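Local coordinates for protein carbamate kinase (PDB 2E9Y) that probably catalyses the reversible transfer of a phosphate group between ATP and carbamate, at residues R116-V121 and V199-G204. Sequence-based numbering, arbitrary orientation.
Sequences RVLVDV and VVERPG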
loop_
_atom_site.group_PDB
_atom_site.type_symbol
_atom_site.label_atom_id
_atom_site.label_comp_id
_atom_site.label_asym_id
_atom_site.label_seq_id
_atom_site.Cartn_x
_atom_site.Cartn_y
_atom_site.Cartn_z
ATOM N N ARG A 116 -10.281 -2.816 2.797
ATOM C CA ARG A 116 -11.227 -3.431 1.861
ATOM C C ARG A 116 -12.666 -3.079 2.241
ATOM O O ARG A 116 -12.978 -2.873 3.407
ATOM C CB ARG A 116 -11.081 -4.947 1.952
ATOM C CG ARG A 116 -9.758 -5.502 1.402
ATOM C CD ARG A 116 -9.483 -6.918 1.920
ATOM N NE ARG A 116 -9.416 -6.878 3.384
ATOM C CZ ARG A 116 -9.304 -8.032 4.081
ATOM N NH1 ARG A 116 -9.252 -9.215 3.482
ATOM N NH2 ARG A 116 -9.236 -7.966 5.422
ATOM N N VAL A 117 -13.548 -3.006 1.250
ATOM C CA VAL A 117 -14.943 -2.675 1.500
ATOM C C VAL A 117 -15.823 -3.769 0.908
ATOM O O VAL A 117 -15.647 -4.158 -0.246
ATOM C CB VAL A 117 -15.317 -1.317 0.865
ATOM C CG1 VAL A 117 -16.797 -1.035 1.053
ATOM C CG2 VAL A 117 -14.502 -0.211 1.504
ATOM N N LEU A 118 -16.757 -4.274 1.708
ATOM C CA LEU A 118 -17.669 -5.325 1.256
ATOM C C LEU A 118 -18.803 -4.724 0.423
ATOM O O LEU A 118 -19.419 -3.739 0.822
ATOM C CB LEU A 118 -18.266 -6.063 2.466
ATOM C CG LEU A 118 -19.205 -7.243 2.177
ATOM C CD1 LEU A 118 -18.403 -8.387 1.578
ATOM C CD2 LEU A 118 -19.890 -7.701 3.455
ATOM N N VAL A 119 -19.063 -5.309 -0.744
ATOM C CA VAL A 119 -20.151 -4.848 -1.601
ATOM C C VAL A 119 -21.037 -6.056 -1.898
ATOM O O VAL A 119 -20.625 -7.197 -1.664
ATOM C CB VAL A 119 -19.626 -4.218 -2.922
ATOM C CG1 VAL A 119 -18.764 -2.998 -2.595
ATOM C CG2 VAL A 119 -18.830 -5.236 -3.727
ATOM N N ASP A 120 -22.247 -5.814 -2.398
ATOM C CA ASP A 120 -23.175 -6.905 -2.692
ATOM C C ASP A 120 -23.173 -7.275 -4.170
ATOM O O ASP A 120 -23.286 -6.415 -5.041
ATOM C CB ASP A 120 -24.592 -6.519 -2.258
ATOM C CG ASP A 120 -25.523 -7.715 -2.179
ATOM O OD1 ASP A 120 -25.694 -8.409 -3.201
ATOM O OD2 ASP A 120 -26.081 -7.962 -1.089
ATOM N N VAL A 121 -23.047 -8.568 -4.444
ATOM C CA VAL A 121 -23.014 -9.066 -5.810
ATOM C C VAL A 121 -24.305 -8.784 -6.580
ATOM O O VAL A 121 -24.319 -8.813 -7.812
ATOM C CB VAL A 121 -22.740 -10.583 -5.824
ATOM C CG1 VAL A 121 -23.933 -11.338 -5.257
ATOM C CG2 VAL A 121 -22.422 -11.040 -7.228
ATOM N N VAL A 199 -14.510 -6.128 -2.161
ATOM C CA VAL A 199 -14.584 -7.558 -2.164
ATOM C C VAL A 199 -16.029 -7.994 -1.986
ATOM O O VAL A 199 -16.892 -7.233 -1.552
ATOM C CB VAL A 199 -13.755 -8.045 -0.981
ATOM C CG1 VAL A 199 -12.300 -7.621 -1.168
ATOM C CG2 VAL A 199 -14.286 -7.427 0.302
ATOM N N VAL A 200 -16.301 -9.237 -2.432
ATOM C CA VAL A 200 -17.634 -9.823 -2.228
ATOM C C VAL A 200 -17.514 -11.123 -1.452
ATOM O O VAL A 200 -16.495 -11.801 -1.479
ATOM C CB VAL A 200 -18.261 -10.096 -3.608
ATOM C CG1 VAL A 200 -18.497 -8.783 -4.361
ATOM C CG2 VAL A 200 -17.354 -10.991 -4.428
ATOM N N GLU A 201 -18.573 -11.451 -0.683
ATOM C CA GLU A 201 -18.542 -12.741 -0.011
ATOM C C GLU A 201 -19.002 -13.858 -0.946
ATOM O O GLU A 201 -20.069 -13.803 -1.544
ATOM C CB GLU A 201 -19.464 -12.667 1.206
ATOM C CG GLU A 201 -19.556 -11.256 1.784
ATOM C CD GLU A 201 -20.870 -11.098 2.516
ATOM O OE1 GLU A 201 -20.945 -11.484 3.674
ATOM O OE2 GLU A 201 -21.814 -10.589 1.916
ATOM N N ARG A 202 -18.101 -14.840 -1.102
ATOM C CA ARG A 202 -18.447 -16.007 -1.877
ATOM C C ARG A 202 -18.966 -17.098 -0.958
ATOM O O ARG A 202 -18.854 -17.018 0.256
ATOM C CB ARG A 202 -17.193 -16.506 -2.594
ATOM C CG ARG A 202 -16.622 -15.486 -3.573
ATOM C CD ARG A 202 -17.565 -15.098 -4.726
ATOM N NE ARG A 202 -16.807 -14.352 -5.737
ATOM C CZ ARG A 202 -17.465 -13.704 -6.734
ATOM N NH1 ARG A 202 -18.784 -13.745 -6.810
ATOM N NH2 ARG A 202 -16.757 -13.022 -7.633
ATOM N N PRO A 203 -19.559 -18.165 -1.515
ATOM C CA PRO A 203 -20.075 -19.224 -0.642
ATOM C C PRO A 203 -18.973 -19.840 0.209
ATOM O O PRO A 203 -17.905 -20.179 -0.297
ATOM C CB PRO A 203 -20.675 -20.217 -1.632
ATOM C CG PRO A 203 -19.766 -20.085 -2.815
ATOM C CD PRO A 203 -19.617 -18.577 -2.929
ATOM N N GLY A 204 -19.235 -19.977 1.506
ATOM C CA GLY A 204 -18.243 -20.556 2.391
ATOM C C GLY A 204 -17.491 -19.527 3.211
ATOM O O GLY A 204 -16.510 -19.860 3.880
HETATM O O HOH W 1 -20.940 -9.757 -0.737
#
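V199 uses both of its backbone polar groups on the neighbouring strand: its N donates to V117 O and its O accepts from V119 N, each bond 3.0 Å long and fairly straight. L118, bridged in parallel between these bonds, adds a CA-H...O contact to V199 O; its own backbone bonds go to strand 170-173, while V117 also bonds V197 and V200 bonds E208. The short strand segments run at 48° to each other, and past the bridge a water takes over. It donates to V119 O (2.7 Å) and to E201 OE2 (2.9 Å) and accepts from E201 N (2.9 Å), so one molecule satisfies two backbone groups and ties down the carboxylate. Beta-branched valines suit the extended chain and the buried side: V119 CG2 meets V200 CG1 at 3.6 Å, while V200 CG2 lies over one face of the R202 guanidinium, whose NE is salt-bridged to E208. On the face shared by L118 and V199, the leucine holds CG anti to its backbone N (chi1 -177°), and its CD2 packs on E201 CD at 3.7 Å, the side chains crossing at about a right angle; both also touch L207. With an alanine in place of L118, a gap would probably open beside E201 and L207. R116 lays CG against V199 CG1 at 4.2 Å; its NH2 forms salt bridges with D175 and with E98 of the second subunit, and NH1 hydrogen-bonds H95 of that subunit. The arrangement is a parallel strand pair at the margin of the central mixed sheet of the amino acid kinase fold.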